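Local coordinates for protein sucrose 6(F)-phosphate phosphorylase (Thermoanaerobacterium thermosaccharolyticum DSM 571, PDB 6S9V) that is a phosphorylase with a catalytic domain of the alpha-amylase family, built on a closed barrel of eight parallel strands flanked by helices, at residues F192-F197 with L235-G240; L251-Q256 with Y261-R266. One frame throughout, in Å; residues are numbered along the deposited sequence. Where two conformers were deposited one is given.

Past the first three barrel strands from the N terminus, helix 187-202 leads into the fourth, 207-210, and helix 230-244 follows; contact 1 joins these two helices and closes a loop with 37 residues between its segments. Only then does contact 2 open. It is far more local: strand 248-251 and the segment after it meet helix 257-265, with four residues between. The two contacts follow in series, neither nested nor crossed, their centres about 18 Å apart. They nevertheless touch, since Leu235 on helix 230-244 packs CD2 3.5 Å from Leu251 CD2 and CD1 3.7 Å from Leu263 CD2, so that helix 230-244 is joined to the next barrel strand and to the helix after it.

Contact 1: residues F192-F197 with L235-G240; sequences FLLEVF and LDWAKG
Trp237 reaches across to Leu193 and Leu194 with the far end of its indole, and its path explains why two helix segments whose axes stay 11.5 Å apart still touch. From CB the side chain leaves with CG anti to the backbone N (chi1 171°), which carries the ring system out from helix 230-244 toward helix 187-202. CB, CG and the five-membered ring lie on the near side of the gap and meet nothing of 192-197; the six-membered ring makes the contact. Its CZ2 lies 3.8 Å from Leu194 CD2 and 4.0 Å from Leu194 CG, the isobutyl group crossing the indole at a slant. CH2, the next atom round, is 4.1 Å from the same Leu194 CD2. Leu193 comes in at the ring edge, near its plane, and puts CD1 4.2 Å from Trp237 CZ3.

A second, looser meeting lies beside this one. Phe197 CE2 is 4.1 Å from Ala238 O, while Leu194 and Ala238 form the closest CA pair, at 8.6 Å. The segments run in roughly the same direction, at 33° to each other, as expected for neighbouring helices on the outside of a barrel. Beneath them Phe197 and Ala238 both rest on Leu249 of strand 248-251. Trp237 also has a cation-pi partner, Arg190, on helix 187-202.

No hydrogen bond joins the segments. The interface therefore depends on dispersion and the exclusion of water, with the indole and the Leu194 isobutyl group each bridging part of the gap.

Contact 2: residues L251-Q256 with Y261-R266; sequences LEVHSQ and YKLAER
Leu263 meets Leu251 and Val253 with one methyl each, and this apolar packing is the whole of the direct contact. Leu263 CD2 lies 3.9 Å from Leu251 CD2, and Leu263 CD1 lies 3.9 Å from Val253 CG2. The leucine is thus forked over two residues on one side of an extended chain: its CG stands beside the backbone N and anti to the carbonyl carbon (chi1 -76°), and its two branches divide between the partners. CB of Leu251 and of Val253 point toward the helix, while that of the intervening Glu252 points away, the alternation expected of extended backbone. All three apolar residues are buried. In Val253 it is CG2, the branch anti to the carbonyl carbon, that makes the contact.

Hydrogen bonds do not cross between the segments; backbone bonds shape the helical segment, while Glu252 is tied to a residue outside both. Within 261-266 the backbone bond from Glu265 N to Tyr261 O, 2.8 Å, is helical, and Arg266 N reaches Lys262 O at 2.9 Å just where Arg266 departs from helical backbone angles. On the other segment, Glu252 OE1 accepts a hydrogen bond from Ala212 N, on the side turned from the helix. Apart from these bonds, Lys262 CE packs over a face of the Arg266 guanidinium.

The arrangement is a strand-to-helix connection of a beta/alpha barrel, with Gln256 at the N-cap position between the two elements. Leu251 pairs by backbone with Leu269 at the neighbouring strand, Leu263 also touches Ile270 of that strand, and Tyr232 of helix 230-244 packs against Leu263 as well, so Leu263, on helix 257-265, packs between helix 230-244 and the adjacent barrel strands 248-251 and 269-271.

Contact 1: residues F192-F197 with L235-G240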
ATOM      1  N   PHE A 192     -18.908   5.828 -13.358  1.00 26.02           N
ATOM      2  CA  PHE A 192     -17.524   6.261 -13.533  1.00 28.13           C
ATOM      3  C   PHE A 192     -16.544   5.185 -13.088  1.00 28.59           C
ATOM      4  O   PHE A 192     -15.606   4.843 -13.818  1.00 26.76           O
ATOM      5  CB  PHE A 192     -17.314   7.558 -12.750  1.00 26.57           C
ATOM      6  CG  PHE A 192     -15.890   8.031 -12.698  1.00 25.48           C
ATOM      7  CD1 PHE A 192     -15.297   8.618 -13.805  1.00 26.64           C
ATOM      8  CD2 PHE A 192     -15.155   7.915 -11.533  1.00 25.99           C
ATOM      9  CE1 PHE A 192     -13.988   9.064 -13.752  1.00 27.54           C
ATOM     10  CE2 PHE A 192     -13.845   8.366 -11.475  1.00 26.96           C
ATOM     11  CZ  PHE A 192     -13.268   8.941 -12.586  1.00 27.15           C
ATOM     12  N   LEU A 193     -16.756   4.621 -11.897  1.00 27.36           N
ATOM     13  CA  LEU A 193     -15.858   3.588 -11.400  1.00 26.29           C
ATOM     14  C   LEU A 193     -15.918   2.343 -12.278  1.00 25.34           C
ATOM     15  O   LEU A 193     -14.888   1.716 -12.543  1.00 25.01           O
ATOM     16  CB  LEU A 193     -16.195   3.245  -9.949  1.00 27.52           C
ATOM     17  CG  LEU A 193     -16.076   4.384  -8.932  1.00 25.77           C
ATOM     18  CD1 LEU A 193     -16.491   3.909  -7.551  1.00 24.29           C
ATOM     19  CD2 LEU A 193     -14.663   4.954  -8.894  1.00 26.27           C
ATOM     20  N   LEU A 194     -17.122   1.968 -12.734  1.00 26.13           N
ATOM     21  CA  LEU A 194     -17.254   0.831 -13.640  1.00 26.02           C
ATOM     22  C   LEU A 194     -16.462   1.043 -14.923  1.00 25.88           C
ATOM     23  O   LEU A 194     -15.868   0.100 -15.459  1.00 26.65           O
ATOM     24  CB  LEU A 194     -18.723   0.592 -13.984  1.00 29.40           C
ATOM     25  CG  LEU A 194     -19.643   0.004 -12.925  1.00 39.87           C
ATOM     26  CD1 LEU A 194     -20.956  -0.416 -13.576  1.00 43.57           C
ATOM     27  CD2 LEU A 194     -18.990  -1.173 -12.248  1.00 45.67           C
ATOM     28  N   GLU A 195     -16.472   2.269 -15.452  1.00 26.16           N
ATOM     29  CA  GLU A 195     -15.717   2.557 -16.664  1.00 27.86           C
ATOM     30  C   GLU A 195     -14.219   2.405 -16.433  1.00 24.85           C
ATOM     31  O   GLU A 195     -13.493   2.004 -17.347  1.00 25.80           O
ATOM     32  CB  GLU A 195     -16.036   3.970 -17.158  1.00 34.52           C
ATOM     33  CG  GLU A 195     -15.273   4.377 -18.412  1.00 45.62           C
ATOM     34  CD  GLU A 195     -15.505   3.436 -19.579  1.00 55.42           C
ATOM     35  OE1 GLU A 195     -16.608   2.852 -19.670  1.00 57.43           O
ATOM     36  OE2 GLU A 195     -14.572   3.258 -20.394  1.00 57.97           O
ATOM     37  N   VAL A 196     -13.742   2.698 -15.222  1.00 23.15           N
ATOM     38  CA  VAL A 196     -12.325   2.510 -14.934  1.00 23.11           C
ATOM     39  C   VAL A 196     -11.983   1.024 -14.893  1.00 22.16           C
ATOM     40  O   VAL A 196     -10.973   0.598 -15.460  1.00 23.02           O
ATOM     41  CB  VAL A 196     -11.934   3.217 -13.625  1.00 25.18           C
ATOM     42  CG1 VAL A 196     -10.439   3.018 -13.349  1.00 24.72           C
ATOM     43  CG2 VAL A 196     -12.270   4.696 -13.704  1.00 28.03           C
ATOM     44  N   PHE A 197     -12.820   0.210 -14.234  1.00 21.60           N
ATOM     45  CA  PHE A 197     -12.622  -1.240 -14.261  1.00 23.19           C
ATOM     46  C   PHE A 197     -12.537  -1.754 -15.696  1.00 23.68           C
ATOM     47  O   PHE A 197     -11.682  -2.592 -16.023  1.00 23.10           O
ATOM     48  CB  PHE A 197     -13.759  -1.954 -13.517  1.00 25.91           C
ATOM     49  CG  PHE A 197     -13.678  -1.866 -12.009  1.00 27.04           C
ATOM     50  CD1 PHE A 197     -12.462  -1.893 -11.347  1.00 25.98           C
ATOM     51  CD2 PHE A 197     -14.838  -1.778 -11.255  1.00 29.29           C
ATOM     52  CE1 PHE A 197     -12.403  -1.817  -9.957  1.00 26.46           C
ATOM     53  CE2 PHE A 197     -14.788  -1.702  -9.871  1.00 27.72           C
ATOM     54  CZ  PHE A 197     -13.572  -1.728  -9.223  1.00 25.19           C
ATOM     55  N   LEU A 235     -18.425  -1.981  -0.609  1.00 25.31           N
ATOM     56  CA  LEU A 235     -17.416  -3.004  -0.863  1.00 23.94           C
ATOM     57  C   LEU A 235     -18.015  -4.192  -1.603  1.00 27.52           C
ATOM     58  O   LEU A 235     -17.427  -4.692  -2.571  1.00 29.69           O
ATOM     59  CB  LEU A 235     -16.784  -3.454   0.451  1.00 22.59           C
ATOM     60  CG  LEU A 235     -15.897  -2.436   1.157  1.00 25.79           C
ATOM     61  CD1 LEU A 235     -15.490  -2.948   2.530  1.00 25.62           C
ATOM     62  CD2 LEU A 235     -14.663  -2.115   0.312  1.00 28.98           C
ATOM     63  N   ASP A 236     -19.191  -4.653  -1.173  1.00 28.03           N
ATOM     64  CA  ASP A 236     -19.817  -5.785  -1.844  1.00 29.00           C
ATOM     65  C   ASP A 236     -20.139  -5.442  -3.290  1.00 30.39           C
ATOM     66  O   ASP A 236     -19.886  -6.245  -4.196  1.00 32.04           O
ATOM     67  CB  ASP A 236     -21.094  -6.207  -1.109  1.00 29.51           C
ATOM     68  CG  ASP A 236     -20.817  -6.802   0.262  1.00 30.35           C
ATOM     69  OD1 ASP A 236     -19.659  -7.183   0.534  1.00 29.70           O
ATOM     70  OD2 ASP A 236     -21.768  -6.896   1.069  1.00 31.59           O
ATOM     71  N   TRP A 237     -20.695  -4.247  -3.523  1.00 28.65           N
ATOM     72  CA  TRP A 237     -20.976  -3.810  -4.883  1.00 27.99           C
ATOM     73  C   TRP A 237     -19.707  -3.788  -5.717  1.00 27.34           C
ATOM     74  O   TRP A 237     -19.666  -4.323  -6.831  1.00 29.26           O
ATOM     75  CB  TRP A 237     -21.630  -2.424  -4.876  1.00 28.92           C
ATOM     76  CG  TRP A 237     -21.725  -1.854  -6.261  1.00 30.09           C
ATOM     77  CD1 TRP A 237     -22.706  -2.088  -7.176  1.00 31.77           C
ATOM     78  CD2 TRP A 237     -20.797  -0.964  -6.890  1.00 30.85           C
ATOM     79  NE1 TRP A 237     -22.446  -1.406  -8.337  1.00 33.23           N
ATOM     80  CE2 TRP A 237     -21.280  -0.707  -8.186  1.00 32.68           C
ATOM     81  CE3 TRP A 237     -19.604  -0.360  -6.483  1.00 29.96           C
ATOM     82  CZ2 TRP A 237     -20.610   0.124  -9.080  1.00 32.42           C
ATOM     83  CZ3 TRP A 237     -18.943   0.464  -7.367  1.00 29.20           C
ATOM     84  CH2 TRP A 237     -19.446   0.701  -8.651  1.00 30.57           C
ATOM     85  N   ALA A 238     -18.652  -3.164  -5.188  1.00 26.25           N
ATOM     86  CA  ALA A 238     -17.432  -2.993  -5.962  1.00 26.74           C
ATOM     87  C   ALA A 238     -16.769  -4.332  -6.256  1.00 27.72           C
ATOM     88  O   ALA A 238     -16.225  -4.534  -7.349  1.00 27.97           O
ATOM     89  CB  ALA A 238     -16.476  -2.062  -5.221  1.00 24.18           C
ATOM     90  N   LYS A 239     -16.787  -5.254  -5.289  1.00 26.13           N
ATOM     91  CA  LYS A 239     -16.146  -6.549  -5.494  1.00 25.46           C
ATOM     92  C   LYS A 239     -16.811  -7.314  -6.634  1.00 26.15           C
ATOM     93  O   LYS A 239     -16.125  -7.897  -7.484  1.00 26.06           O
ATOM     94  CB  LYS A 239     -16.186  -7.356  -4.196  1.00 27.55           C
ATOM     95  CG  LYS A 239     -15.478  -8.697  -4.289  1.00 32.09           C
ATOM     96  CD  LYS A 239     -15.362  -9.369  -2.933  1.00 35.98           C
ATOM     97  CE  LYS A 239     -14.473 -10.597  -3.010  1.00 40.00           C
ATOM     98  NZ  LYS A 239     -14.846 -11.625  -2.001  1.00 44.19           N
ATOM     99  N   GLY A 240     -18.149  -7.314  -6.673  1.00 26.53           N
ATOM    100  CA  GLY A 240     -18.861  -8.050  -7.706  1.00 29.40           C
ATOM    101  C   GLY A 240     -18.674  -7.459  -9.090  1.00 33.29           C
ATOM    102  O   GLY A 240     -18.578  -8.190 -10.081  1.00 33.36           O
TER

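Contact 2: residues L251-Q256 with Y261-R266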
ATOM      1  N   LEU A 251      -7.905  -4.054  -0.689  1.00 20.66           N
ATOM      2  CA  LEU A 251      -8.357  -2.910   0.091  1.00 21.05           C
ATOM      3  C   LEU A 251      -7.223  -2.367   0.945  1.00 20.69           C
ATOM      4  O   LEU A 251      -6.537  -3.127   1.630  1.00 20.98           O
ATOM      5  CB  LEU A 251      -9.540  -3.282   0.983  1.00 21.28           C
ATOM      6  CG  LEU A 251     -10.849  -3.642   0.283  1.00 27.02           C
ATOM      7  CD1 LEU A 251     -10.713  -4.740  -0.744  1.00 33.11           C
ATOM      8  CD2 LEU A 251     -11.888  -4.015   1.354  1.00 28.96           C
ATOM      9  N   GLU A 252      -7.041  -1.048   0.908  1.00 19.24           N
ATOM     10  CA  GLU A 252      -6.071  -0.364   1.757  1.00 19.07           C
ATOM     11  C   GLU A 252      -6.816   0.307   2.902  1.00 18.96           C
ATOM     12  O   GLU A 252      -7.503   1.308   2.693  1.00 19.76           O
ATOM     13  CB  GLU A 252      -5.279   0.675   0.973  1.00 21.49           C
ATOM     14  CG  GLU A 252      -4.349   1.511   1.859  1.00 24.40           C
ATOM     15  CD  GLU A 252      -4.802   2.959   2.018  1.00 28.98           C
ATOM     16  OE1 GLU A 252      -5.242   3.571   1.029  1.00 28.16           O
ATOM     17  OE2 GLU A 252      -4.740   3.482   3.153  1.00 32.80           O
ATOM     18  N   VAL A 253      -6.665  -0.237   4.107  1.00 19.64           N
ATOM     19  CA  VAL A 253      -7.350   0.269   5.289  1.00 20.45           C
ATOM     20  C   VAL A 253      -6.327   0.306   6.418  1.00 20.11           C
ATOM     21  O   VAL A 253      -5.830  -0.743   6.842  1.00 21.02           O
ATOM     22  CB  VAL A 253      -8.556  -0.599   5.686  1.00 21.90           C
ATOM     23  CG1 VAL A 253      -9.224  -0.094   6.973  1.00 22.19           C
ATOM     24  CG2 VAL A 253      -9.570  -0.640   4.553  1.00 22.64           C
ATOM     25  N   HIS A 254      -6.003   1.506   6.888  1.00 20.16           N
ATOM     26  CA  HIS A 254      -5.225   1.688   8.108  1.00 20.72           C
ATOM     27  C   HIS A 254      -6.223   1.827   9.253  1.00 20.60           C
ATOM     28  O   HIS A 254      -6.894   2.855   9.379  1.00 22.23           O
ATOM     29  CB  HIS A 254      -4.324   2.910   7.998  1.00 21.13           C
ATOM     30  CG  HIS A 254      -3.203   2.734   7.024  1.00 19.28           C
ATOM     31  ND1 HIS A 254      -2.167   1.853   7.239  1.00 18.44           N
ATOM     32  CD2 HIS A 254      -2.975   3.298   5.815  1.00 18.66           C
ATOM     33  CE1 HIS A 254      -1.329   1.907   6.218  1.00 18.69           C
ATOM     34  NE2 HIS A 254      -1.794   2.780   5.343  1.00 18.25           N
ATOM     35  N   SER A 255      -6.329   0.795  10.084  1.00 20.41           N
ATOM     36  CA  SER A 255      -7.301   0.797  11.167  0.54 21.83           C
ATOM     37  C   SER A 255      -6.846  -0.183  12.240  1.00 21.26           C
ATOM     38  O   SER A 255      -5.828  -0.862  12.099  1.00 20.48           O
ATOM     39  CB  SER A 255      -8.700   0.435  10.654  0.54 23.19           C
ATOM     40  OG  SER A 255      -9.639   0.450  11.715  0.54 25.46           O
ATOM     41  N   GLN A 256      -7.624  -0.258  13.316  1.00 23.10           N
ATOM     42  CA  GLN A 256      -7.386  -1.272  14.331  1.00 30.49           C
ATOM     43  C   GLN A 256      -7.541  -2.651  13.701  1.00 24.23           C
ATOM     44  O   GLN A 256      -8.248  -2.821  12.706  1.00 22.02           O
ATOM     45  CB  GLN A 256      -8.359  -1.108  15.499  1.00 49.73           C
ATOM     46  CG  GLN A 256      -8.280   0.231  16.204  1.00 72.50           C
ATOM     47  CD  GLN A 256      -9.254   0.336  17.363  1.00 93.03           C
ATOM     48  OE1 GLN A 256     -10.206  -0.441  17.463  1.00100.40           O
ATOM     49  NE2 GLN A 256      -9.024   1.302  18.248  1.00 99.74           N
ATOM     50  N   TYR A 261      -9.169  -7.654  10.188  1.00 19.05           N
ATOM     51  CA  TYR A 261      -9.466  -9.079  10.297  1.00 21.74           C
ATOM     52  C   TYR A 261     -10.885  -9.392   9.834  1.00 21.42           C
ATOM     53  O   TYR A 261     -11.126 -10.430   9.204  1.00 20.59           O
ATOM     54  CB  TYR A 261      -9.253  -9.552  11.727  1.00 23.99           C
ATOM     55  CG  TYR A 261      -7.800  -9.781  12.110  1.00 25.44           C
ATOM     56  CD1 TYR A 261      -6.761  -9.068  11.508  1.00 25.08           C
ATOM     57  CD2 TYR A 261      -7.476 -10.706  13.087  1.00 26.41           C
ATOM     58  CE1 TYR A 261      -5.427  -9.287  11.883  1.00 24.34           C
ATOM     59  CE2 TYR A 261      -6.165 -10.923  13.469  1.00 25.71           C
ATOM     60  CZ  TYR A 261      -5.146 -10.220  12.870  1.00 25.84           C
ATOM     61  OH  TYR A 261      -3.851 -10.482  13.277  1.00 28.19           O
ATOM     62  N   LYS A 262     -11.840  -8.513  10.134  1.00 21.29           N
ATOM     63  CA  LYS A 262     -13.210  -8.747   9.683  1.00 24.65           C
ATOM     64  C   LYS A 262     -13.303  -8.671   8.162  1.00 23.26           C
ATOM     65  O   LYS A 262     -14.035  -9.448   7.540  1.00 22.99           O
ATOM     66  CB  LYS A 262     -14.148  -7.743  10.348  1.00 27.81           C
ATOM     67  CG  LYS A 262     -15.616  -7.897   9.995  1.00 31.47           C
ATOM     68  CD  LYS A 262     -16.456  -7.032  10.929  1.00 37.53           C
ATOM     69  CE  LYS A 262     -17.860  -6.795  10.412  1.00 42.57           C
ATOM     70  NZ  LYS A 262     -18.549  -5.763  11.246  1.00 45.18           N
ATOM     71  N   LEU A 263     -12.559  -7.751   7.544  1.00 20.59           N
ATOM     72  CA  LEU A 263     -12.507  -7.692   6.087  1.00 21.36           C
ATOM     73  C   LEU A 263     -12.016  -9.011   5.501  1.00 22.34           C
ATOM     74  O   LEU A 263     -12.641  -9.574   4.591  1.00 22.03           O
ATOM     75  CB  LEU A 263     -11.599  -6.539   5.653  1.00 20.90           C
ATOM     76  CG  LEU A 263     -12.218  -5.155   5.795  1.00 20.31           C
ATOM     77  CD1 LEU A 263     -11.148  -4.081   5.587  1.00 20.68           C
ATOM     78  CD2 LEU A 263     -13.363  -4.976   4.832  1.00 19.80           C
ATOM     79  N   ALA A 264     -10.893  -9.522   6.017  1.00 22.85           N
ATOM     80  CA  ALA A 264     -10.382 -10.818   5.574  1.00 22.63           C
ATOM     81  C   ALA A 264     -11.377 -11.935   5.867  1.00 21.47           C
ATOM     82  O   ALA A 264     -11.590 -12.825   5.031  1.00 21.95           O
ATOM     83  CB  ALA A 264      -9.038 -11.112   6.252  1.00 22.53           C
ATOM     84  N   GLU A 265     -11.996 -11.911   7.050  1.00 20.54           N
ATOM     85  CA  GLU A 265     -12.978 -12.938   7.396  1.00 22.96           C
ATOM     86  C   GLU A 265     -14.157 -12.923   6.428  1.00 23.13           C
ATOM     87  O   GLU A 265     -14.771 -13.968   6.167  1.00 22.63           O
ATOM     88  CB  GLU A 265     -13.438 -12.731   8.845  1.00 26.59           C
ATOM     89  CG  GLU A 265     -14.264 -13.872   9.436  1.00 34.32           C
ATOM     90  CD  GLU A 265     -15.744 -13.794   9.091  1.00 41.58           C
ATOM     91  OE1 GLU A 265     -16.270 -12.668   8.943  1.00 44.62           O
ATOM     92  OE2 GLU A 265     -16.387 -14.862   8.979  1.00 41.76           O
ATOM     93  N   ARG A 266     -14.497 -11.754   5.897  1.00 23.36           N
ATOM     94  CA  ARG A 266     -15.583 -11.616   4.940  1.00 24.38           C
ATOM     95  C   ARG A 266     -15.140 -11.800   3.498  1.00 23.21           C
ATOM     96  O   ARG A 266     -15.966 -11.635   2.590  1.00 24.41           O
ATOM     97  CB  ARG A 266     -16.257 -10.254   5.125  1.00 26.50           C
ATOM     98  CG  ARG A 266     -17.040 -10.187   6.426  1.00 32.41           C
ATOM     99  CD  ARG A 266     -17.812  -8.898   6.584  1.00 37.26           C
ATOM    100  NE  ARG A 266     -18.707  -8.973   7.738  1.00 38.55           N
ATOM    101  CZ  ARG A 266     -19.693  -8.114   7.979  1.00 39.93           C
ATOM    102  NH1 ARG A 266     -19.919  -7.110   7.146  1.00 40.28           N
ATOM    103  NH2 ARG A 266     -20.464  -8.273   9.046  1.00 41.48           N
TER